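PDB 5XSW: chitinase, which probably hydrolyses internal linkages of chitin as an endochitinase, seen here as a large fragment of the longer protein with glycan bound. Local coordinates for residues Ile38-Thr43 against Pro95-Phe100; Ile162-Ala167 against Arg391-Asn396; Thr301-Leu306 against Glu330-Gly335. One frame throughout, in Å; residues are numbered along the deposited sequence.

Interaction 1: Ile38-Thr43 against Pro95-Phe100; sequences ITFETT and PYPHNF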
loop_
_atom_site.group_PDB
_atom_site.type_symbol
_atom_site.label_atom_id
_atom_site.label_comp_id
_atom_site.label_asym_id
_atom_site.label_seq_id
_atom_site.Cartn_x
_atom_site.Cartn_y
_atom_site.Cartn_z
ATOM N N ILE A 38 8.523 -2.214 27.066
ATOM C CA ILE A 38 9.337 -1.432 28.013
ATOM C C ILE A 38 9.912 -2.520 28.966
ATOM O O ILE A 38 9.161 -3.360 29.446
ATOM C CB ILE A 38 8.536 -0.417 28.839
ATOM C CG1 ILE A 38 7.736 0.557 27.972
ATOM C CG2 ILE A 38 9.462 0.440 29.775
ATOM C CD1 ILE A 38 6.315 0.080 27.746
ATOM N N THR A 39 11.212 -2.520 29.210
ATOM C CA THR A 39 11.729 -3.475 30.199
ATOM C C THR A 39 12.199 -2.728 31.454
ATOM O O THR A 39 12.584 -1.552 31.410
ATOM C CB THR A 39 12.899 -4.309 29.671
ATOM O OG1 THR A 39 13.904 -3.452 29.093
ATOM C CG2 THR A 39 12.448 -5.349 28.635
ATOM N N PHE A 40 12.193 -3.427 32.574
ATOM C CA PHE A 40 12.932 -2.888 33.710
ATOM C C PHE A 40 13.373 -4.078 34.573
ATOM O O PHE A 40 12.971 -5.211 34.330
ATOM C CB PHE A 40 12.084 -1.885 34.511
ATOM C CG PHE A 40 10.874 -2.524 35.206
ATOM C CD1 PHE A 40 10.983 -3.058 36.497
ATOM C CD2 PHE A 40 9.628 -2.560 34.577
ATOM C CE1 PHE A 40 9.853 -3.635 37.152
ATOM C CE2 PHE A 40 8.503 -3.125 35.187
ATOM C CZ PHE A 40 8.608 -3.675 36.512
ATOM N N GLU A 41 14.196 -3.793 35.581
ATOM C CA GLU A 41 14.706 -4.859 36.430
ATOM C C GLU A 41 14.263 -4.637 37.870
ATOM O O GLU A 41 14.133 -3.504 38.312
ATOM C CB GLU A 41 16.234 -4.944 36.312
ATOM C CG GLU A 41 16.665 -5.528 34.971
ATOM C CD GLU A 41 18.157 -5.300 34.650
ATOM O OE1 GLU A 41 18.722 -6.117 33.898
ATOM O OE2 GLU A 41 18.761 -4.308 35.110
ATOM N N THR A 42 13.962 -5.742 38.544
ATOM C CA THR A 42 13.745 -5.750 39.985
ATOM C C THR A 42 14.023 -7.164 40.523
ATOM O O THR A 42 13.848 -8.162 39.806
ATOM C CB THR A 42 12.322 -5.312 40.341
ATOM O OG1 THR A 42 12.102 -5.465 41.748
ATOM C CG2 THR A 42 11.281 -6.167 39.558
ATOM N N THR A 43 14.510 -7.251 41.767
ATOM C CA THR A 43 14.636 -8.548 42.440
ATOM C C THR A 43 13.381 -8.827 43.258
ATOM O O THR A 43 13.210 -9.917 43.805
ATOM C CB THR A 43 15.881 -8.577 43.379
ATOM O OG1 THR A 43 15.813 -7.457 44.280
ATOM C CG2 THR A 43 17.149 -8.453 42.570
ATOM N N PRO A 95 15.617 -4.224 44.694
ATOM C CA PRO A 95 14.167 -4.399 44.584
ATOM C C PRO A 95 13.447 -3.238 43.855
ATOM O O PRO A 95 12.399 -3.459 43.258
ATOM C CB PRO A 95 13.728 -4.445 46.043
ATOM C CG PRO A 95 14.728 -3.517 46.724
ATOM C CD PRO A 95 16.023 -3.825 46.056
ATOM N N TYR A 96 13.958 -2.016 43.964
ATOM C CA TYR A 96 13.344 -0.879 43.252
ATOM C C TYR A 96 13.489 -1.013 41.704
ATOM O O TYR A 96 14.590 -1.268 41.199
ATOM C CB TYR A 96 13.951 0.450 43.706
ATOM C CG TYR A 96 13.873 0.652 45.200
ATOM C CD1 TYR A 96 12.674 0.958 45.811
ATOM C CD2 TYR A 96 15.009 0.518 46.003
ATOM C CE1 TYR A 96 12.588 1.130 47.190
ATOM C CE2 TYR A 96 14.935 0.700 47.381
ATOM C CZ TYR A 96 13.724 0.997 47.968
ATOM O OH TYR A 96 13.628 1.173 49.328
ATOM N N PRO A 97 12.372 -0.855 40.974
ATOM C CA PRO A 97 12.381 -0.874 39.486
ATOM C C PRO A 97 13.482 0.019 38.948
ATOM O O PRO A 97 13.514 1.195 39.273
ATOM C CB PRO A 97 10.989 -0.322 39.123
ATOM C CG PRO A 97 10.102 -0.841 40.257
ATOM C CD PRO A 97 11.004 -0.723 41.517
ATOM N N HIS A 98 14.409 -0.541 38.183
ATOM C CA HIS A 98 15.536 0.250 37.694
ATOM C C HIS A 98 15.913 -0.215 36.278
ATOM O O HIS A 98 15.434 -1.251 35.796
ATOM C CB HIS A 98 16.776 0.113 38.629
ATOM C CG HIS A 98 17.197 -1.305 38.821
ATOM N ND1 HIS A 98 16.545 -2.151 39.694
ATOM C CD2 HIS A 98 18.196 -2.032 38.263
ATOM C CE1 HIS A 98 17.100 -3.353 39.639
ATOM N NE2 HIS A 98 18.112 -3.303 38.788
ATOM N N ASN A 99 16.836 0.518 35.662
ATOM C CA ASN A 99 17.265 0.228 34.309
ATOM C C ASN A 99 16.057 0.100 33.330
ATOM O O ASN A 99 15.932 -0.888 32.603
ATOM C CB ASN A 99 18.074 -1.049 34.257
ATOM C CG ASN A 99 18.877 -1.139 32.994
ATOM O OD1 ASN A 99 19.203 -0.102 32.363
ATOM N ND2 ASN A 99 19.182 -2.360 32.581
ATOM N N PHE A 100 15.159 1.064 33.409
ATOM C CA PHE A 100 14.010 1.157 32.515
ATOM C C PHE A 100 14.539 1.346 31.105
ATOM O O PHE A 100 15.409 2.182 30.909
ATOM C CB PHE A 100 13.120 2.338 32.893
ATOM C CG PHE A 100 12.171 2.028 33.995
ATOM C CD1 PHE A 100 10.935 1.466 33.724
ATOM C CD2 PHE A 100 12.525 2.272 35.318
ATOM C CE1 PHE A 100 10.047 1.172 34.741
ATOM C CE2 PHE A 100 11.628 1.983 36.350
ATOM C CZ PHE A 100 10.400 1.428 36.065
HETATM O O HOH W 1 15.611 -2.958 31.265
#
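Phe-40 CB sits over one face of the Phe-100 ring, 3.7 Å from its centroid, while Ile-38 CG2 comes in at the edge of that ring. The two phenyl rings lie side by side and point the same way; their planes differ by 29°, yet they are slid so far apart that they barely overlap. With chi1 at 66°, Phe-40 CG stands between its own backbone N and carbonyl carbon, and the ring lies alongside Pro-97, Phe-40 CD1 touching Pro-97 CB at 3.8 Å. The His-98 imidazole has Glu-41 CB over one face, 3.9 Å from the centroid. In the plane of that ring, His-98 ND1 donates to Tyr-96 O at 2.6 Å, a nearly straight bond (172°) that fixes the ring's rotation. A leucine at His-98 would probably leave the Tyr-96 carbonyl without this donor and Glu-41 CB without a flat surface to rest on. Glu-41 N gives a hydrogen bond to His-98 O (2.8 Å) and His-98 N returns one to Glu-41 O (3.0 Å), an antiparallel hydrogen-bonded pair. Asn-99 ND2 adds a weak bond to Glu-41 OE2. Past the strand end, Thr-42 OG1 donates to Pro-95 O (2.5 Å) from above the carbonyl plane. Phe-40 also meets Ile-86, Pro-97 meets Val-15 and Phe-100 meets Leu-17, all on a second antiparallel sheet. Two sheets packed through such apolar faces form the beta-sandwich at the start of this fragment, a fold common among carbohydrate-binding modules.

Interaction 2: Ile162-Ala167 against Arg391-Asn396; sequences IIIGLA and RIYDAN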
loop_
_atom_site.group_PDB
_atom_site.type_symbol
_atom_site.label_atom_id
_atom_site.label_comp_id
_atom_site.label_asym_id
_atom_site.label_seq_id
_atom_site.Cartn_x
_atom_site.Cartn_y
_atom_site.Cartn_z
ATOM N N ILE A 162 32.185 7.187 -6.269
ATOM C CA ILE A 162 31.033 6.320 -6.631
ATOM C C ILE A 162 31.421 5.525 -7.836
ATOM O O ILE A 162 31.848 6.093 -8.851
ATOM C CB ILE A 162 29.781 7.131 -7.020
ATOM C CG1 ILE A 162 29.412 8.094 -5.915
ATOM C CG2 ILE A 162 28.589 6.185 -7.356
ATOM C CD1 ILE A 162 28.564 9.214 -6.415
ATOM N N ILE A 163 31.291 4.218 -7.754
ATOM C CA ILE A 163 31.732 3.366 -8.854
ATOM C C ILE A 163 30.517 2.584 -9.422
ATOM O O ILE A 163 30.149 1.502 -8.907
ATOM C CB ILE A 163 32.790 2.298 -8.389
ATOM C CG1 ILE A 163 33.907 2.959 -7.542
ATOM C CG2 ILE A 163 33.287 1.553 -9.598
ATOM C CD1 ILE A 163 34.648 4.031 -8.316
ATOM N N ILE A 164 29.914 3.102 -10.481
ATOM C CA ILE A 164 28.861 2.359 -11.142
ATOM C C ILE A 164 29.512 1.643 -12.310
ATOM O O ILE A 164 30.059 2.276 -13.207
ATOM C CB ILE A 164 27.749 3.284 -11.659
ATOM C CG1 ILE A 164 27.044 3.978 -10.493
ATOM C CG2 ILE A 164 26.753 2.495 -12.492
ATOM C CD1 ILE A 164 26.092 5.074 -10.920
ATOM N N GLY A 165 29.454 0.317 -12.303
ATOM C CA GLY A 165 30.147 -0.438 -13.325
ATOM C C GLY A 165 29.235 -0.732 -14.490
ATOM O O GLY A 165 28.309 -1.529 -14.383
ATOM N N LEU A 166 29.515 -0.087 -15.616
ATOM C CA LEU A 166 28.714 -0.269 -16.813
ATOM C C LEU A 166 29.215 -1.482 -17.575
ATOM O O LEU A 166 29.748 -1.368 -18.672
ATOM C CB LEU A 166 28.774 0.985 -17.682
ATOM C CG LEU A 166 28.504 2.287 -16.923
ATOM C CD1 LEU A 166 28.692 3.500 -17.817
ATOM C CD2 LEU A 166 27.111 2.273 -16.317
ATOM N N ALA A 167 29.035 -2.648 -16.967
ATOM C CA ALA A 167 29.490 -3.906 -17.535
ATOM C C ALA A 167 28.641 -4.383 -18.701
ATOM O O ALA A 167 27.450 -4.096 -18.775
ATOM C CB ALA A 167 29.544 -4.977 -16.458
ATOM N N ARG A 391 35.001 0.166 -17.418
ATOM C CA ARG A 391 34.041 1.181 -17.799
ATOM C C ARG A 391 33.223 1.597 -16.586
ATOM O O ARG A 391 32.310 0.897 -16.188
ATOM C CB ARG A 391 33.125 0.603 -18.875
ATOM C CG ARG A 391 32.661 1.572 -19.935
ATOM C CD ARG A 391 32.209 0.856 -21.199
ATOM N NE ARG A 391 31.316 -0.252 -20.906
ATOM C CZ ARG A 391 30.936 -1.169 -21.786
ATOM N NH1 ARG A 391 31.360 -1.116 -23.035
ATOM N NH2 ARG A 391 30.127 -2.141 -21.413
ATOM N N ILE A 392 33.527 2.761 -16.037
ATOM C CA ILE A 392 32.878 3.228 -14.826
ATOM C C ILE A 392 32.183 4.528 -15.127
ATOM O O ILE A 392 32.766 5.413 -15.725
ATOM C CB ILE A 392 33.878 3.482 -13.685
ATOM C CG1 ILE A 392 34.675 2.225 -13.374
ATOM C CG2 ILE A 392 33.153 3.948 -12.443
ATOM C CD1 ILE A 392 33.831 0.982 -13.267
ATOM N N TYR A 393 30.935 4.649 -14.715
ATOM C CA TYR A 393 30.216 5.868 -15.036
ATOM C C TYR A 393 30.877 7.142 -14.460
ATOM O O TYR A 393 31.306 7.170 -13.323
ATOM C CB TYR A 393 28.777 5.780 -14.520
ATOM C CG TYR A 393 27.975 6.986 -14.794
ATOM C CD1 TYR A 393 27.469 7.214 -16.054
ATOM C CD2 TYR A 393 27.717 7.908 -13.786
ATOM C CE1 TYR A 393 26.699 8.381 -16.343
ATOM C CE2 TYR A 393 26.962 9.053 -14.048
ATOM C CZ TYR A 393 26.428 9.250 -15.331
ATOM O OH TYR A 393 25.662 10.369 -15.571
ATOM N N ASP A 394 30.863 8.211 -15.245
ATOM C CA ASP A 394 31.265 9.542 -14.740
ATOM C C ASP A 394 30.526 10.608 -15.533
ATOM O O ASP A 394 30.018 10.325 -16.626
ATOM C CB ASP A 394 32.796 9.682 -14.858
ATOM C CG ASP A 394 33.382 10.804 -13.963
ATOM O OD1 ASP A 394 32.649 11.531 -13.248
ATOM O OD2 ASP A 394 34.630 10.909 -13.978
ATOM N N ALA A 395 30.401 11.814 -14.995
ATOM C CA ALA A 395 29.645 12.852 -15.664
ATOM C C ALA A 395 30.152 14.166 -15.128
ATOM O O ALA A 395 30.466 14.245 -13.952
ATOM C CB ALA A 395 28.102 12.723 -15.375
ATOM N N ASN A 396 30.181 15.200 -15.966
ATOM C CA ASN A 396 30.359 16.576 -15.474
ATOM C C ASN A 396 29.106 17.097 -14.832
ATOM O O ASN A 396 28.021 17.073 -15.431
ATOM C CB ASN A 396 30.733 17.502 -16.648
ATOM C CG ASN A 396 31.988 17.066 -17.350
ATOM O OD1 ASN A 396 32.791 16.323 -16.815
ATOM N ND2 ASN A 396 32.164 17.536 -18.565
HETATM O O HOH W 2 30.302 5.760 -11.144
#
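Gly-165 and Ile-392 form a single backbone bridge, with CA atoms 4.8 Å apart, that ties together two loops of the mainly helical domain that also carries the glycan pocket. The loops run antiparallel past each other, Ile-164 beside Tyr-393 and Leu-166 beside Arg-391. Two backbone bonds hold them: Tyr-393 N to Ile-164 O (2.9 Å) and Leu-166 N to Arg-391 O (3.0 Å). Leu-166 is also the centre of an inverse gamma turn, closed by a weak bond from Ala-167 N to Gly-165 O. One water draws the loops together further on, donating to Ile-162 O and Tyr-393 O and accepting from Ile-164 N.

Apolar groups fill the two sides of the bridge. Ile-163 and Ile-392 cross obliquely, their CG2 methyls meeting at 3.7 Å, and Ile-392 CD1 also lies against the bare CA of Gly-165. On the other side, Leu-166 CD1 reaches Tyr-393 CB (4.0 Å), approaching the Tyr-393 ring at its edge, and Ile-164 CB packs on the same Tyr-393 CB. The end of the phenol leads away from 162-167, and its ring meets Tyr-449 edge-to-face at the start of helix 449-461.

Arg-391 closes the end of the contact. Its chain is bent at chi3 (47°), which swings the guanidinium across to the Leu-166 carbonyl. NH2 also forms a salt bridge with Asp-168, and NH1 bonds a glycerol, probably from the crystallisation liquor. The guanidinium grips a single atom side-on: Arg-391 NE and NH2 each donate a hydrogen bond to Leu-166 O, both 2.9 Å, and that oxygen sits within 1° of the guanidinium plane.

Interaction 3: Thr301-Leu306 against Glu330-Gly335; sequences TMEREL and EIIDFG
Segments 301-306 and 330-335, both helical, cross steeply, with N-to-C directions 118° apart and axes approaching to 9.7 Å; Glu-303 and Ile-332 have the nearest CA atoms, 6.6 Å apart. Glu-303 reaches across with CG anti to its carbonyl carbon (chi1 -57°) and the chain extended beyond, which carries the carboxylate to the backbone of the other helix. There Glu-303 OE1 lies 2.6 Å from Ile-332 O and 3.5 Å from Gly-335 C. Gly-335 has no side chain, so the carboxylate can come this close to its backbone. Ile-332 supplies the rest: its CD1 lies against the first helix, 3.9 Å from Arg-304 N and 4.0 Å from Glu-303 CB, while its CG2 lies beside Glu-303 OE1. The end of Arg-304 runs elsewhere, to a salt bridge with Glu-328 and to the Ile-111 carbonyl and Tyr-154 hydroxyl. Around this buried crossing, Glu-303 and Leu-306 pack on Val-340 of helix 340-346, Met-302 faces helix 254-263, and Asp-333 bonds His-374, a residue of the glycan pocket, at the start of helix 374-386.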
loop_
_atom_site.group_PDB
_atom_site.type_symbol
_atom_site.label_atom_id
_atom_site.label_comp_id
_atom_site.label_asym_id
_atom_site.label_seq_id
_atom_site.Cartn_x
_atom_site.Cartn_y
_atom_site.Cartn_z
ATOM N N THR A 301 14.638 -0.655 1.823
ATOM C CA THR A 301 15.034 -0.392 3.188
ATOM C C THR A 301 13.934 -0.856 4.126
ATOM O O THR A 301 14.204 -1.421 5.165
ATOM C CB THR A 301 15.318 1.100 3.403
ATOM O OG1 THR A 301 16.497 1.458 2.687
ATOM C CG2 THR A 301 15.500 1.413 4.874
ATOM N N MET A 302 12.692 -0.644 3.721
ATOM C CA MET A 302 11.556 -1.023 4.528
ATOM C C MET A 302 11.568 -2.526 4.779
ATOM O O MET A 302 11.298 -2.959 5.877
ATOM C CB MET A 302 10.253 -0.626 3.840
ATOM C CG MET A 302 9.000 -1.152 4.517
ATOM S SD MET A 302 8.545 -2.819 4.009
ATOM C CE MET A 302 7.809 -2.498 2.412
ATOM N N GLU A 303 11.896 -3.315 3.768
ATOM C CA GLU A 303 11.923 -4.753 3.956
ATOM C C GLU A 303 12.960 -5.131 5.008
ATOM O O GLU A 303 12.679 -5.897 5.914
ATOM C CB GLU A 303 12.283 -5.454 2.653
ATOM C CG GLU A 303 11.386 -5.154 1.470
ATOM C CD GLU A 303 11.916 -5.765 0.195
ATOM O OE1 GLU A 303 12.449 -6.878 0.265
ATOM O OE2 GLU A 303 11.817 -5.134 -0.863
ATOM N N ARG A 304 14.144 -4.545 4.894
ATOM C CA ARG A 304 15.238 -4.837 5.801
ATOM C C ARG A 304 14.909 -4.415 7.217
ATOM O O ARG A 304 15.136 -5.163 8.147
ATOM C CB ARG A 304 16.514 -4.146 5.328
ATOM C CG ARG A 304 17.778 -4.597 6.034
ATOM C CD ARG A 304 18.999 -4.315 5.187
ATOM N NE ARG A 304 20.262 -4.618 5.844
ATOM C CZ ARG A 304 20.960 -3.751 6.561
ATOM N NH1 ARG A 304 20.517 -2.521 6.745
ATOM N NH2 ARG A 304 22.104 -4.118 7.103
ATOM N N GLU A 305 14.340 -3.225 7.356
ATOM C CA GLU A 305 13.897 -2.705 8.648
ATOM C C GLU A 305 12.821 -3.581 9.263
ATOM O O GLU A 305 12.796 -3.792 10.504
ATOM C CB GLU A 305 13.385 -1.253 8.557
ATOM C CG GLU A 305 14.502 -0.149 8.249
ATOM C CD GLU A 305 15.183 0.434 9.520
ATOM O OE1 GLU A 305 14.797 0.013 10.634
ATOM O OE2 GLU A 305 16.041 1.376 9.400
ATOM N N LEU A 306 11.911 -4.091 8.433
ATOM C CA LEU A 306 10.827 -4.931 8.954
ATOM C C LEU A 306 11.416 -6.268 9.506
ATOM O O LEU A 306 10.990 -6.770 10.571
ATOM C CB LEU A 306 9.801 -5.259 7.845
ATOM C CG LEU A 306 8.681 -6.203 8.229
ATOM C CD1 LEU A 306 7.768 -5.613 9.290
ATOM C CD2 LEU A 306 7.879 -6.516 6.928
ATOM N N GLU A 330 19.445 -11.836 -1.875
ATOM C CA GLU A 330 18.406 -12.680 -2.441
ATOM C C GLU A 330 17.033 -12.509 -1.721
ATOM O O GLU A 330 15.993 -12.406 -2.385
ATOM C CB GLU A 330 18.829 -14.182 -2.345
ATOM C CG GLU A 330 19.990 -14.481 -3.314
ATOM C CD GLU A 330 20.647 -15.810 -2.972
ATOM O OE1 GLU A 330 19.915 -16.745 -2.619
ATOM O OE2 GLU A 330 21.869 -15.907 -3.045
ATOM N N ILE A 331 17.051 -12.493 -0.394
ATOM C CA ILE A 331 15.845 -12.335 0.435
ATOM C C ILE A 331 15.209 -10.970 0.152
ATOM O O ILE A 331 13.996 -10.838 -0.094
ATOM C CB ILE A 331 16.175 -12.444 1.901
ATOM C CG1 ILE A 331 16.585 -13.894 2.226
ATOM C CG2 ILE A 331 14.960 -12.050 2.780
ATOM C CD1 ILE A 331 17.130 -14.096 3.635
ATOM N N ILE A 332 16.035 -9.945 0.186
ATOM C CA ILE A 332 15.523 -8.596 -0.034
ATOM C C ILE A 332 14.975 -8.445 -1.486
ATOM O O ILE A 332 13.907 -7.865 -1.667
ATOM C CB ILE A 332 16.616 -7.508 0.229
ATOM C CG1 ILE A 332 17.010 -7.407 1.714
ATOM C CG2 ILE A 332 16.153 -6.096 -0.225
ATOM C CD1 ILE A 332 15.842 -7.289 2.702
ATOM N N ASP A 333 15.695 -8.935 -2.494
ATOM C CA ASP A 333 15.177 -8.864 -3.857
ATOM C C ASP A 333 13.889 -9.707 -4.020
ATOM O O ASP A 333 12.949 -9.309 -4.687
ATOM C CB ASP A 333 16.182 -9.371 -4.866
ATOM C CG ASP A 333 15.691 -9.195 -6.265
ATOM O OD1 ASP A 333 15.623 -8.028 -6.688
ATOM O OD2 ASP A 333 15.272 -10.179 -6.938
ATOM N N PHE A 334 13.874 -10.902 -3.454
ATOM C CA PHE A 334 12.642 -11.704 -3.517
ATOM C C PHE A 334 11.430 -10.960 -2.910
ATOM O O PHE A 334 10.347 -10.955 -3.480
ATOM C CB PHE A 334 12.875 -13.074 -2.814
ATOM C CG PHE A 334 11.640 -13.956 -2.766
ATOM C CD1 PHE A 334 11.184 -14.600 -3.921
ATOM C CD2 PHE A 334 10.952 -14.096 -1.594
ATOM C CE1 PHE A 334 10.048 -15.422 -3.870
ATOM C CE2 PHE A 334 9.845 -14.930 -1.505
ATOM C CZ PHE A 334 9.377 -15.591 -2.650
ATOM N N GLY A 335 11.626 -10.329 -1.759
ATOM C CA GLY A 335 10.607 -9.582 -1.047
ATOM C C GLY A 335 10.157 -8.367 -1.886
ATOM O O GLY A 335 9.020 -7.866 -1.778
#

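In the fold
Interaction 1 belongs to the N-terminal beta-sandwich of this fragment, while interactions 2 and 3 lie on different elements of the helical domain, though both touch helix 374-386. Centres of interactions 1 and 2 are 54 Å apart, on opposite sides of the chain's centre. Interaction 3 is entirely buried, 10 Å from that centre, and lies within the long excursion of chain that interaction 2 spans; the other two are partly exposed. The chemistry follows the setting: strand pairing with aromatic packing inward and polar groups outward in interaction 1; loop backbone bonds, water and a guanidinium grip in interaction 2; and, in interaction 3, an isoleucine and a carboxylate set against helical backbone.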